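Local structure of thioesterase (Streptomyces coelicolor, 3QMW) at residues Leu82-Ala87 with Arg119-Pro124; Leu110-Ala115 with Arg223-Gly228; Ala152-Ile157 with Ala172-Arg177. The protein is a thioesterase of the prodiginine biosynthetic pathway, with an alpha/beta hydrolase fold, that probably hydrolyses thioester-linked substrates. All coordinates share one frame; numbering follows the deposited sequence. Where two conformers were deposited one is given.

Contact 1 (Leu82-Ala87 with Arg119-Pro124); sequences LAEAVA and RRRGAP
A87 and R121 mark the closest backbone approach, with 9.4 Å between their CA atoms, where helix 79-91 passes the C-terminal end of helix 106-120. Long side chains span that gap: R120 and R121 from one side, E84 from the other. R121 leaves with CG beside its backbone N (chi1 -63°) and runs extended to NE, which carries its guanidinium across to the turn of helix 79-91 that holds E84 and A87. There NH2 of R121 makes a weak, bent hydrogen bond to the carbonyl O of E84 (3.2 Å, 130° at the hydrogen). One face of the R121 guanidinium rests over CB of A87, 4.0 Å from NH1 of R121. The main charge partners of R121 lie further along helix 79-91: D88 and E91 form salt bridges with its NH1. R120 is bent at chi3 and forms a salt bridge through NH1 to OE2 of E84 (3.5 Å), the oxygen lying at the guanidinium edge, in plane. E80 stands close to that carboxylate, so the arginines here probably offset crowded negative charge. After R121 the chain turns at G122, whose positive phi and two bonds back into the last turn make a Schellman motif ending helix 106-120.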
ATOM      1  N   LEU D  82      16.125 -26.244  -9.961  1.00 55.56           N
ATOM      2  CA  LEU D  82      16.074 -24.802  -9.722  1.00 55.17           C
ATOM      3  C   LEU D  82      15.537 -24.502  -8.331  1.00 54.69           C
ATOM      4  O   LEU D  82      16.182 -23.800  -7.541  1.00 54.38           O
ATOM      5  CB  LEU D  82      15.207 -24.116 -10.781  1.00 55.16           C
ATOM      6  CG  LEU D  82      15.158 -22.589 -10.769  1.00 54.51           C
ATOM      7  CD1 LEU D  82      16.549 -21.996 -10.710  1.00 53.14           C
ATOM      8  CD2 LEU D  82      14.404 -22.100 -11.992  1.00 54.03           C
ATOM      9  N   ALA D  83      14.364 -25.053  -8.033  1.00 54.29           N
ATOM     10  CA  ALA D  83      13.768 -24.918  -6.705  1.00 54.29           C
ATOM     11  C   ALA D  83      14.726 -25.378  -5.599  1.00 54.34           C
ATOM     12  O   ALA D  83      14.825 -24.734  -4.555  1.00 54.12           O
ATOM     13  CB  ALA D  83      12.461 -25.684  -6.634  1.00 54.18           C
ATOM     14  N   GLU D  84      15.439 -26.481  -5.844  1.00 54.66           N
ATOM     15  CA  GLU D  84      16.422 -27.017  -4.886  1.00 54.71           C
ATOM     16  C   GLU D  84      17.664 -26.143  -4.746  1.00 54.14           C
ATOM     17  O   GLU D  84      18.164 -25.957  -3.642  1.00 54.02           O
ATOM     18  CB  GLU D  84      16.803 -28.470  -5.230  1.00 55.07           C
ATOM     19  CG  GLU D  84      15.751 -29.468  -4.752  1.00 55.89           C
ATOM     20  CD  GLU D  84      16.049 -30.915  -5.088  1.00 57.89           C
ATOM     21  OE1 GLU D  84      16.732 -31.201  -6.102  1.00 57.93           O
ATOM     22  OE2 GLU D  84      15.558 -31.778  -4.325  1.00 59.83           O
ATOM     23  N   ALA D  85      18.153 -25.601  -5.855  1.00 53.87           N
ATOM     24  CA  ALA D  85      19.255 -24.631  -5.812  1.00 53.69           C
ATOM     25  C   ALA D  85      18.846 -23.401  -4.998  1.00 53.55           C
ATOM     26  O   ALA D  85      19.623 -22.907  -4.170  1.00 53.33           O
ATOM     27  CB  ALA D  85      19.668 -24.225  -7.226  1.00 53.50           C
ATOM     28  N   VAL D  86      17.618 -22.927  -5.241  1.00 53.31           N
ATOM     29  CA  VAL D  86      17.060 -21.750  -4.555  1.00 53.07           C
ATOM     30  C   VAL D  86      16.987 -21.925  -3.029  1.00 53.08           C
ATOM     31  O   VAL D  86      17.341 -21.018  -2.264  1.00 52.71           O
ATOM     32  CB  VAL D  86      15.641 -21.401  -5.098  1.00 53.10           C
ATOM     33  CG1 VAL D  86      14.871 -20.514  -4.113  1.00 52.56           C
ATOM     34  CG2 VAL D  86      15.730 -20.746  -6.473  1.00 52.39           C
ATOM     35  N   ALA D  87      16.516 -23.092  -2.601  1.00 53.19           N
ATOM     36  CA  ALA D  87      16.380 -23.394  -1.184  1.00 53.24           C
ATOM     37  C   ALA D  87      17.761 -23.514  -0.543  1.00 53.55           C
ATOM     38  O   ALA D  87      17.978 -23.018   0.565  1.00 53.73           O
ATOM     39  CB  ALA D  87      15.567 -24.667  -0.985  1.00 53.27           C
ATOM     40  N   ARG D 119       9.654 -27.499   3.041  1.00 59.83           N
ATOM     41  CA  ARG D 119       8.868 -28.366   3.933  1.00 60.44           C
ATOM     42  C   ARG D 119       9.519 -29.735   4.054  1.00 61.19           C
ATOM     43  O   ARG D 119       9.786 -30.196   5.167  1.00 61.73           O
ATOM     44  CB  ARG D 119       7.418 -28.531   3.443  1.00 60.43           C
ATOM     45  CG  ARG D 119       6.568 -29.497   4.285  1.00 59.69           C
ATOM     46  CD  ARG D 119       5.086 -29.380   3.968  1.00 58.88           C
ATOM     47  NE  ARG D 119       4.757 -29.861   2.625  1.00 57.94           N
ATOM     48  CZ  ARG D 119       3.515 -30.016   2.151  1.00 57.78           C
ATOM     49  NH1 ARG D 119       2.451 -29.740   2.903  1.00 57.28           N
ATOM     50  NH2 ARG D 119       3.331 -30.463   0.912  1.00 58.05           N
ATOM     51  N   ARG D 120       9.781 -30.374   2.914  1.00 61.75           N
ATOM     52  CA  ARG D 120      10.437 -31.688   2.891  1.00 62.26           C
ATOM     53  C   ARG D 120      11.741 -31.698   3.698  1.00 62.44           C
ATOM     54  O   ARG D 120      12.042 -32.675   4.381  1.00 62.63           O
ATOM     55  CB  ARG D 120      10.722 -32.150   1.453  1.00 62.42           C
ATOM     56  CG  ARG D 120       9.487 -32.229   0.541  1.00 63.12           C
ATOM     57  CD  ARG D 120       9.657 -33.270  -0.582  1.00 64.11           C
ATOM     58  NE  ARG D 120      10.998 -33.257  -1.180  1.00 64.92           N
ATOM     59  CZ  ARG D 120      11.364 -32.554  -2.255  1.00 65.38           C
ATOM     60  NH1 ARG D 120      12.617 -32.630  -2.697  1.00 65.35           N
ATOM     61  NH2 ARG D 120      10.495 -31.776  -2.896  1.00 65.63           N
ATOM     62  N   ARG D 121      12.498 -30.607   3.623  1.00 62.65           N
ATOM     63  CA  ARG D 121      13.750 -30.478   4.363  1.00 62.89           C
ATOM     64  C   ARG D 121      13.503 -30.080   5.811  1.00 63.04           C
ATOM     65  O   ARG D 121      14.441 -29.993   6.605  1.00 63.05           O
ATOM     66  CB  ARG D 121      14.654 -29.442   3.697  1.00 63.01           C
ATOM     67  CG  ARG D 121      15.103 -29.798   2.283  1.00 63.45           C
ATOM     68  CD  ARG D 121      16.146 -28.803   1.815  1.00 64.71           C
ATOM     69  NE  ARG D 121      16.449 -28.889   0.382  1.00 65.75           N
ATOM     70  CZ  ARG D 121      17.406 -28.186  -0.231  1.00 65.48           C
ATOM     71  NH1 ARG D 121      18.174 -27.341   0.456  1.00 65.16           N
ATOM     72  NH2 ARG D 121      17.603 -28.328  -1.537  1.00 65.95           N
ATOM     73  N   GLY D 122      12.244 -29.824   6.149  1.00 63.28           N
ATOM     74  CA  GLY D 122      11.868 -29.453   7.499  1.00 63.65           C
ATOM     75  C   GLY D 122      12.387 -28.091   7.902  1.00 63.98           C
ATOM     76  O   GLY D 122      12.757 -27.887   9.054  1.00 64.13           O
ATOM     77  N   ALA D 123      12.410 -27.158   6.955  1.00 64.42           N
ATOM     78  CA  ALA D 123      12.839 -25.785   7.224  1.00 64.67           C
ATOM     79  C   ALA D 123      11.694 -24.992   7.854  1.00 64.83           C
ATOM     80  O   ALA D 123      10.533 -25.274   7.558  1.00 64.80           O
ATOM     81  CB  ALA D 123      13.285 -25.120   5.941  1.00 64.82           C
ATOM     82  N   PRO D 124      12.014 -23.994   8.714  1.00 65.09           N
ATOM     83  CA  PRO D 124      10.963 -23.197   9.366  1.00 65.20           C
ATOM     84  C   PRO D 124      10.006 -22.601   8.336  1.00 65.41           C
ATOM     85  O   PRO D 124      10.448 -21.881   7.446  1.00 65.68           O
ATOM     86  CB  PRO D 124      11.742 -22.092  10.091  1.00 65.21           C
ATOM     87  CG  PRO D 124      13.140 -22.586  10.200  1.00 65.19           C
ATOM     88  CD  PRO D 124      13.365 -23.492   9.034  1.00 65.12           C
TER

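Contact 2 (Leu110-Ala115 with Arg223-Gly228); sequences LAYEVA and RPYTTG
Y112 and Y225 are brought together by different first torsions. On helix 106-120, Y112 has CG anti to the backbone N (chi1 168°), which sends its ring out toward the loop 223-228. Y225, at the end of a short 3-10 turn, has CG anti to its carbonyl carbon instead (chi1 -81°) and presents the CD2-CE2 side of its ring. The result is an offset edge-to-face stack: the edge of Y225 is directed at the face of Y112, the planes stand at 86°, and the ring centroids are 5.3 Å apart. The offset shifts the meeting point to the phenol end of Y112. CZ of Y112 lies 3.5 Å from CD2 of Y225, and OH of Y112 sits in the plane of the Y225 ring, 3.2 Å from CD2 and 3.3 Å from CE2. No hydrogen bond links the pair, but both hydroxyls have partners nearby: Y112 OH bonds to NE1 of W193 and Y225 OH to ND1 of H138. W193 also packs edge-to-face with Y225, so the indole serves both tyrosines. A phenylalanine in place of Y112 would probably leave the indole N-H of W193 without its acceptor and strip the edge of Y225 of its closest neighbour in the pair. Chemically, the contact sets the slightly positive C-H edge of one phenol against the pi face and hydroxyl oxygen of the other, a weakly favourable match that would probably help hold two buried tyrosines at fixed angles while their oxygens are satisfied elsewhere.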
ATOM      1  N   LEU D 110       7.309 -21.211  -9.347  1.00 43.30           N
ATOM      2  CA  LEU D 110       8.609 -21.413  -8.697  1.00 43.28           C
ATOM      3  C   LEU D 110       8.522 -21.201  -7.196  1.00 43.69           C
ATOM      4  O   LEU D 110       9.144 -21.942  -6.442  1.00 43.70           O
ATOM      5  CB  LEU D 110       9.675 -20.500  -9.312  1.00 43.03           C
ATOM      6  CG  LEU D 110      11.006 -20.302  -8.564  1.00 42.75           C
ATOM      7  CD1 LEU D 110      11.597 -21.590  -7.993  1.00 42.62           C
ATOM      8  CD2 LEU D 110      11.991 -19.643  -9.499  1.00 42.20           C
ATOM      9  N   ALA D 111       7.754 -20.195  -6.778  1.00 44.36           N
ATOM     10  CA  ALA D 111       7.530 -19.908  -5.356  1.00 45.11           C
ATOM     11  C   ALA D 111       6.950 -21.119  -4.611  1.00 45.94           C
ATOM     12  O   ALA D 111       7.476 -21.551  -3.576  1.00 45.77           O
ATOM     13  CB  ALA D 111       6.591 -18.724  -5.215  1.00 45.01           C
ATOM     14  N   TYR D 112       5.864 -21.653  -5.164  1.00 46.87           N
ATOM     15  CA  TYR D 112       5.185 -22.832  -4.632  1.00 47.71           C
ATOM     16  C   TYR D 112       6.150 -24.013  -4.478  1.00 48.30           C
ATOM     17  O   TYR D 112       6.255 -24.609  -3.403  1.00 48.15           O
ATOM     18  CB  TYR D 112       4.003 -23.174  -5.555  1.00 47.77           C
ATOM     19  CG  TYR D 112       3.354 -24.522  -5.343  1.00 48.87           C
ATOM     20  CD1 TYR D 112       2.877 -24.907  -4.091  1.00 50.13           C
ATOM     21  CD2 TYR D 112       3.185 -25.403  -6.410  1.00 49.40           C
ATOM     22  CE1 TYR D 112       2.266 -26.148  -3.905  1.00 50.48           C
ATOM     23  CE2 TYR D 112       2.582 -26.633  -6.235  1.00 50.16           C
ATOM     24  CZ  TYR D 112       2.123 -27.000  -4.984  1.00 50.56           C
ATOM     25  OH  TYR D 112       1.531 -28.227  -4.821  1.00 51.68           O
ATOM     26  N   GLU D 113       6.874 -24.322  -5.550  1.00 49.06           N
ATOM     27  CA  GLU D 113       7.841 -25.417  -5.534  1.00 49.50           C
ATOM     28  C   GLU D 113       8.933 -25.262  -4.484  1.00 49.76           C
ATOM     29  O   GLU D 113       9.250 -26.225  -3.797  1.00 50.13           O
ATOM     30  CB  GLU D 113       8.461 -25.591  -6.907  1.00 49.52           C
ATOM     31  CG  GLU D 113       7.497 -26.195  -7.909  1.00 50.33           C
ATOM     32  CD  GLU D 113       7.283 -27.679  -7.701  1.00 51.46           C
ATOM     33  OE1 GLU D 113       8.266 -28.403  -7.404  1.00 53.01           O
ATOM     34  OE2 GLU D 113       6.123 -28.122  -7.846  1.00 52.24           O
ATOM     35  N   VAL D 114       9.507 -24.075  -4.349  1.00 50.19           N
ATOM     36  CA  VAL D 114      10.471 -23.828  -3.267  1.00 50.90           C
ATOM     37  C   VAL D 114       9.820 -23.976  -1.877  1.00 51.52           C
ATOM     38  O   VAL D 114      10.477 -24.400  -0.916  1.00 51.34           O
ATOM     39  CB  VAL D 114      11.119 -22.422  -3.371  1.00 51.01           C
ATOM     40  CG1 VAL D 114      11.824 -22.049  -2.058  1.00 50.77           C
ATOM     41  CG2 VAL D 114      12.085 -22.358  -4.558  1.00 50.32           C
ATOM     42  N   ALA D 115       8.537 -23.616  -1.774  1.00 52.12           N
ATOM     43  CA  ALA D 115       7.795 -23.759  -0.520  1.00 52.52           C
ATOM     44  C   ALA D 115       7.759 -25.224  -0.104  1.00 52.92           C
ATOM     45  O   ALA D 115       8.182 -25.585   0.997  1.00 52.82           O
ATOM     46  CB  ALA D 115       6.385 -23.216  -0.671  1.00 52.45           C
ATOM     47  N   ARG D 223      -6.830 -22.672  -4.541  1.00 57.16           N
ATOM     48  CA  ARG D 223      -7.465 -22.735  -3.219  1.00 57.18           C
ATOM     49  C   ARG D 223      -7.121 -24.022  -2.467  1.00 56.99           C
ATOM     50  O   ARG D 223      -6.610 -23.954  -1.340  1.00 56.90           O
ATOM     51  CB  ARG D 223      -8.991 -22.551  -3.335  1.00 57.27           C
ATOM     52  CG  ARG D 223      -9.773 -22.696  -2.019  1.00 57.52           C
ATOM     53  CD  ARG D 223     -11.275 -22.542  -2.246  1.00 57.66           C
ATOM     54  NE  ARG D 223     -11.605 -21.232  -2.815  1.00 57.67           N
ATOM     55  CZ  ARG D 223     -11.676 -20.092  -2.126  1.00 57.19           C
ATOM     56  NH1 ARG D 223     -11.446 -20.058  -0.815  1.00 56.15           N
ATOM     57  NH2 ARG D 223     -11.980 -18.966  -2.759  1.00 57.19           N
ATOM     58  N   PRO D 224      -7.369 -25.195  -3.096  1.00 56.76           N
ATOM     59  CA  PRO D 224      -7.080 -26.459  -2.420  1.00 56.61           C
ATOM     60  C   PRO D 224      -5.590 -26.772  -2.264  1.00 56.37           C
ATOM     61  O   PRO D 224      -5.264 -27.810  -1.701  1.00 56.58           O
ATOM     62  CB  PRO D 224      -7.750 -27.498  -3.326  1.00 56.65           C
ATOM     63  CG  PRO D 224      -7.704 -26.891  -4.672  1.00 56.90           C
ATOM     64  CD  PRO D 224      -7.919 -25.423  -4.448  1.00 56.71           C
ATOM     65  N   TYR D 225      -4.704 -25.894  -2.746  1.00 56.22           N
ATOM     66  CA  TYR D 225      -3.255 -26.075  -2.571  1.00 56.04           C
ATOM     67  C   TYR D 225      -2.764 -25.686  -1.182  1.00 56.47           C
ATOM     68  O   TYR D 225      -1.582 -25.852  -0.883  1.00 56.25           O
ATOM     69  CB  TYR D 225      -2.459 -25.324  -3.649  1.00 55.59           C
ATOM     70  CG  TYR D 225      -2.401 -26.081  -4.945  1.00 54.03           C
ATOM     71  CD1 TYR D 225      -3.400 -25.946  -5.900  1.00 52.98           C
ATOM     72  CD2 TYR D 225      -1.356 -26.964  -5.205  1.00 53.52           C
ATOM     73  CE1 TYR D 225      -3.356 -26.667  -7.095  1.00 52.67           C
ATOM     74  CE2 TYR D 225      -1.296 -27.686  -6.398  1.00 52.29           C
ATOM     75  CZ  TYR D 225      -2.301 -27.536  -7.333  1.00 52.18           C
ATOM     76  OH  TYR D 225      -2.259 -28.249  -8.503  1.00 51.11           O
ATOM     77  N   THR D 226      -3.661 -25.185  -0.333  1.00 57.21           N
ATOM     78  CA  THR D 226      -3.296 -24.861   1.041  1.00 57.86           C
ATOM     79  C   THR D 226      -4.419 -25.114   2.069  1.00 58.74           C
ATOM     80  O   THR D 226      -5.619 -25.073   1.743  1.00 58.89           O
ATOM     81  CB  THR D 226      -2.830 -23.402   1.154  1.00 57.74           C
ATOM     82  OG1 THR D 226      -2.118 -23.224   2.384  1.00 58.05           O
ATOM     83  CG2 THR D 226      -4.008 -22.451   1.098  1.00 57.06           C
ATOM     84  N   THR D 227      -4.003 -25.356   3.313  1.00 59.26           N
ATOM     85  CA  THR D 227      -4.919 -25.615   4.423  1.00 59.76           C
ATOM     86  C   THR D 227      -5.316 -24.332   5.153  1.00 60.16           C
ATOM     87  O   THR D 227      -6.415 -24.245   5.707  1.00 60.28           O
ATOM     88  CB  THR D 227      -4.282 -26.545   5.470  1.00 59.89           C
ATOM     89  OG1 THR D 227      -3.526 -25.767   6.417  1.00 59.96           O
ATOM     90  CG2 THR D 227      -3.389 -27.600   4.790  1.00 60.08           C
ATOM     91  N   GLY D 228      -4.407 -23.357   5.176  1.00 60.53           N
ATOM     92  CA  GLY D 228      -4.642 -22.070   5.836  1.00 60.81           C
ATOM     93  C   GLY D 228      -5.582 -21.152   5.068  1.00 60.98           C
ATOM     94  O   GLY D 228      -6.280 -21.588   4.142  1.00 61.27           O
TER

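Contact 3 (Ala152-Ile157 with Ala172-Arg177); sequences ALREVI and AYFDRR
L153 meets F174 through its backbone: the carbonyl O lies at the ring edge, near the ring plane, 3.9 Å from CZ. Its own side chain turns to L178, L181 and L185. R154 comes next and makes the closest approach, with CG 3.4 Å from CE2 of F174 and CB 3.5 Å from the same carbon. Because CG of R154 is anti to its backbone N (chi1 -167°) and the chain stays extended to NE, the aliphatic part passes along the CD2-CE2 side of the ring. The R154 guanidinium has CD2 of F174 at its edge, 4.0 Å from NE of R154, with the two planes 31° apart. One turn on from L153, I157 meets the opposite rim, its CG1 lying 4.2 Å from CE1 of F174. F174 alone of 172-177 carries the contact, with no hydrogen bond across. The axes of the two short helical segments come no closer than 11.9 Å, with 129° between their N-to-C directions. L181 of helix 178-189 and L163, in the loop between helices 150-159 and 169-176, also touch F174. This helical insertion between sheet strands 129-132 and 203-208 probably corresponds to the lid of the family's thioesterases.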
ATOM      1  N   ALA D 152       7.723 -14.955 -33.371  1.00 64.08           N
ATOM      2  CA  ALA D 152       6.505 -15.487 -32.744  1.00 63.93           C
ATOM      3  C   ALA D 152       6.505 -15.224 -31.239  1.00 63.72           C
ATOM      4  O   ALA D 152       5.495 -14.794 -30.684  1.00 63.85           O
ATOM      5  CB  ALA D 152       6.368 -16.978 -33.007  1.00 63.93           C
ATOM      6  N   LEU D 153       7.641 -15.488 -30.596  1.00 63.23           N
ATOM      7  CA  LEU D 153       7.784 -15.327 -29.154  1.00 63.06           C
ATOM      8  C   LEU D 153       7.835 -13.857 -28.753  1.00 63.03           C
ATOM      9  O   LEU D 153       7.479 -13.503 -27.633  1.00 62.78           O
ATOM     10  CB  LEU D 153       9.053 -16.029 -28.676  1.00 63.12           C
ATOM     11  CG  LEU D 153       9.314 -16.065 -27.174  1.00 62.92           C
ATOM     12  CD1 LEU D 153       8.221 -16.859 -26.489  1.00 62.50           C
ATOM     13  CD2 LEU D 153      10.681 -16.660 -26.896  1.00 62.46           C
ATOM     14  N   ARG D 154       8.292 -13.006 -29.664  1.00 63.06           N
ATOM     15  CA  ARG D 154       8.240 -11.575 -29.444  1.00 63.13           C
ATOM     16  C   ARG D 154       6.789 -11.139 -29.419  1.00 63.04           C
ATOM     17  O   ARG D 154       6.345 -10.513 -28.456  1.00 63.15           O
ATOM     18  CB  ARG D 154       9.005 -10.808 -30.526  1.00 63.24           C
ATOM     19  CG  ARG D 154       9.232  -9.345 -30.171  1.00 64.28           C
ATOM     20  CD  ARG D 154      10.247  -8.650 -31.082  1.00 65.77           C
ATOM     21  NE  ARG D 154      10.714  -7.387 -30.490  1.00 67.34           N
ATOM     22  CZ  ARG D 154      10.879  -6.223 -31.134  1.00 68.70           C
ATOM     23  NH1 ARG D 154      10.606  -6.093 -32.434  1.00 68.96           N
ATOM     24  NH2 ARG D 154      11.309  -5.157 -30.459  1.00 68.90           N
ATOM     25  N   GLU D 155       6.044 -11.491 -30.465  1.00 62.88           N
ATOM     26  CA  GLU D 155       4.660 -11.043 -30.592  1.00 62.77           C
ATOM     27  C   GLU D 155       3.770 -11.583 -29.462  1.00 61.99           C
ATOM     28  O   GLU D 155       2.830 -10.912 -29.045  1.00 61.92           O
ATOM     29  CB  GLU D 155       4.070 -11.393 -31.967  1.00 63.04           C
ATOM     30  CG  GLU D 155       2.827 -10.532 -32.310  1.00 64.83           C
ATOM     31  CD  GLU D 155       2.229 -10.792 -33.702  1.00 66.98           C
ATOM     32  OE1 GLU D 155       2.308 -11.943 -34.206  1.00 67.97           O
ATOM     33  OE2 GLU D 155       1.666  -9.833 -34.287  1.00 67.36           O
ATOM     34  N   VAL D 156       4.073 -12.775 -28.957  1.00 61.23           N
ATOM     35  CA  VAL D 156       3.307 -13.334 -27.842  1.00 60.78           C
ATOM     36  C   VAL D 156       3.500 -12.505 -26.577  1.00 60.46           C
ATOM     37  O   VAL D 156       2.542 -12.223 -25.871  1.00 60.49           O
ATOM     38  CB  VAL D 156       3.655 -14.821 -27.571  1.00 60.82           C
ATOM     39  CG1 VAL D 156       3.523 -15.162 -26.083  1.00 60.57           C
ATOM     40  CG2 VAL D 156       2.779 -15.735 -28.426  1.00 60.13           C
ATOM     41  N   ILE D 157       4.732 -12.103 -26.301  1.00 60.18           N
ATOM     42  CA  ILE D 157       5.010 -11.253 -25.148  1.00 60.00           C
ATOM     43  C   ILE D 157       4.399  -9.858 -25.320  1.00 60.15           C
ATOM     44  O   ILE D 157       3.928  -9.261 -24.351  1.00 59.50           O
ATOM     45  CB  ILE D 157       6.520 -11.130 -24.900  1.00 59.90           C
ATOM     46  CG1 ILE D 157       7.083 -12.465 -24.411  1.00 59.54           C
ATOM     47  CG2 ILE D 157       6.808 -10.057 -23.870  1.00 59.41           C
ATOM     48  CD1 ILE D 157       6.773 -12.756 -22.969  1.00 59.61           C
ATOM     49  N   ALA D 172      15.671  -3.783 -27.084  1.00 59.53           N
ATOM     50  CA  ALA D 172      17.083  -4.147 -27.118  1.00 59.06           C
ATOM     51  C   ALA D 172      17.334  -5.321 -26.187  1.00 58.69           C
ATOM     52  O   ALA D 172      17.770  -6.384 -26.625  1.00 58.55           O
ATOM     53  CB  ALA D 172      17.956  -2.958 -26.730  1.00 58.83           C
ATOM     54  N   TYR D 173      17.024  -5.123 -24.908  1.00 58.40           N
ATOM     55  CA  TYR D 173      17.201  -6.157 -23.878  1.00 58.37           C
ATOM     56  C   TYR D 173      16.442  -7.461 -24.145  1.00 57.66           C
ATOM     57  O   TYR D 173      16.718  -8.478 -23.510  1.00 57.29           O
ATOM     58  CB  TYR D 173      16.778  -5.622 -22.497  1.00 58.72           C
ATOM     59  CG  TYR D 173      17.912  -5.056 -21.676  1.00 60.19           C
ATOM     60  CD1 TYR D 173      18.966  -5.869 -21.263  1.00 61.73           C
ATOM     61  CD2 TYR D 173      17.924  -3.718 -21.294  1.00 61.78           C
ATOM     62  CE1 TYR D 173      20.007  -5.363 -20.508  1.00 63.13           C
ATOM     63  CE2 TYR D 173      18.964  -3.198 -20.540  1.00 62.97           C
ATOM     64  CZ  TYR D 173      20.004  -4.025 -20.150  1.00 63.97           C
ATOM     65  OH  TYR D 173      21.044  -3.517 -19.403  1.00 65.22           O
ATOM     66  N   PHE D 174      15.473  -7.427 -25.058  1.00 57.00           N
ATOM     67  CA  PHE D 174      14.669  -8.600 -25.352  1.00 56.62           C
ATOM     68  C   PHE D 174      15.518  -9.631 -26.089  1.00 55.80           C
ATOM     69  O   PHE D 174      15.674 -10.767 -25.639  1.00 55.68           O
ATOM     70  CB  PHE D 174      13.432  -8.211 -26.163  1.00 56.78           C
ATOM     71  CG  PHE D 174      12.442  -9.327 -26.328  1.00 57.94           C
ATOM     72  CD1 PHE D 174      11.849  -9.917 -25.215  1.00 58.70           C
ATOM     73  CD2 PHE D 174      12.095  -9.788 -27.594  1.00 58.80           C
ATOM     74  CE1 PHE D 174      10.929 -10.955 -25.357  1.00 59.30           C
ATOM     75  CE2 PHE D 174      11.181 -10.824 -27.744  1.00 59.82           C
ATOM     76  CZ  PHE D 174      10.594 -11.410 -26.621  1.00 59.75           C
ATOM     77  N   ASP D 175      16.084  -9.213 -27.208  1.00 54.87           N
ATOM     78  CA  ASP D 175      17.032 -10.032 -27.932  1.00 54.44           C
ATOM     79  C   ASP D 175      18.000 -10.711 -26.963  1.00 53.50           C
ATOM     80  O   ASP D 175      18.070 -11.936 -26.908  1.00 53.67           O
ATOM     81  CB  ASP D 175      17.797  -9.174 -28.944  1.00 54.64           C
ATOM     82  CG  ASP D 175      18.760  -9.984 -29.797  1.00 56.02           C
ATOM     83  OD1 ASP D 175      18.337 -10.996 -30.408  1.00 57.69           O
ATOM     84  OD2 ASP D 175      19.948  -9.598 -29.867  1.00 57.93           O
ATOM     85  N   ARG D 176      18.713  -9.920 -26.174  1.00 52.49           N
ATOM     86  CA  ARG D 176      19.756 -10.469 -25.310  1.00 51.76           C
ATOM     87  C   ARG D 176      19.279 -11.544 -24.327  1.00 50.67           C
ATOM     88  O   ARG D 176      20.038 -12.470 -24.007  1.00 50.51           O
ATOM     89  CB  ARG D 176      20.462  -9.365 -24.517  1.00 52.09           C
ATOM     90  CG  ARG D 176      21.098  -9.895 -23.220  1.00 53.86           C
ATOM     91  CD  ARG D 176      21.979  -8.903 -22.523  1.00 56.25           C
ATOM     92  NE  ARG D 176      23.379  -9.079 -22.903  1.00 58.57           N
ATOM     93  CZ  ARG D 176      24.412  -8.585 -22.220  1.00 60.65           C
ATOM     94  NH1 ARG D 176      24.217  -7.879 -21.104  1.00 61.41           N
ATOM     95  NH2 ARG D 176      25.653  -8.803 -22.647  1.00 61.16           N
ATOM     96  N   ARG D 177      18.050 -11.422 -23.836  0.50 49.98           N
ATOM     97  CA  ARG D 177      17.575 -12.320 -22.785  0.50 49.34           C
ATOM     98  C   ARG D 177      16.685 -13.456 -23.301  0.50 49.06           C
ATOM     99  O   ARG D 177      16.038 -14.134 -22.504  0.50 49.11           O
ATOM    100  CB  ARG D 177      16.866 -11.517 -21.681  0.50 49.16           C
ATOM    101  CG  ARG D 177      17.767 -10.453 -21.045  0.50 48.15           C
ATOM    102  CD  ARG D 177      17.487 -10.235 -19.563  0.50 46.73           C
ATOM    103  NE  ARG D 177      18.547  -9.457 -18.916  0.50 44.93           N
ATOM    104  CZ  ARG D 177      19.811  -9.853 -18.823  0.50 42.15           C
ATOM    105  NH1 ARG D 177      20.184 -11.007 -19.351  0.50 41.96           N
ATOM    106  NH2 ARG D 177      20.704  -9.093 -18.218  0.50 40.98           N
TER

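How the contacts relate
From the N terminus, contact 1 opens on helix 79-91 and closes at the C-terminal end of helix 106-120, enclosing strand 99-104 and most of that helix. Contact 2 starts on that second helix before contact 1 has closed, so the two cross. It ends in the loop leading to the edge strand 230-235. Contact 3 closes a short connection between two helices, wholly within the span of contact 2 and in series with contact 1. Contacts 1 and 2 share helix 106-120 and touch where V86 packs on V114, joining two helices and the late loop. Contact 3 stands apart, its centre about 30 Å from that of contact 2, and ties helix 150-159 to helix 169-176.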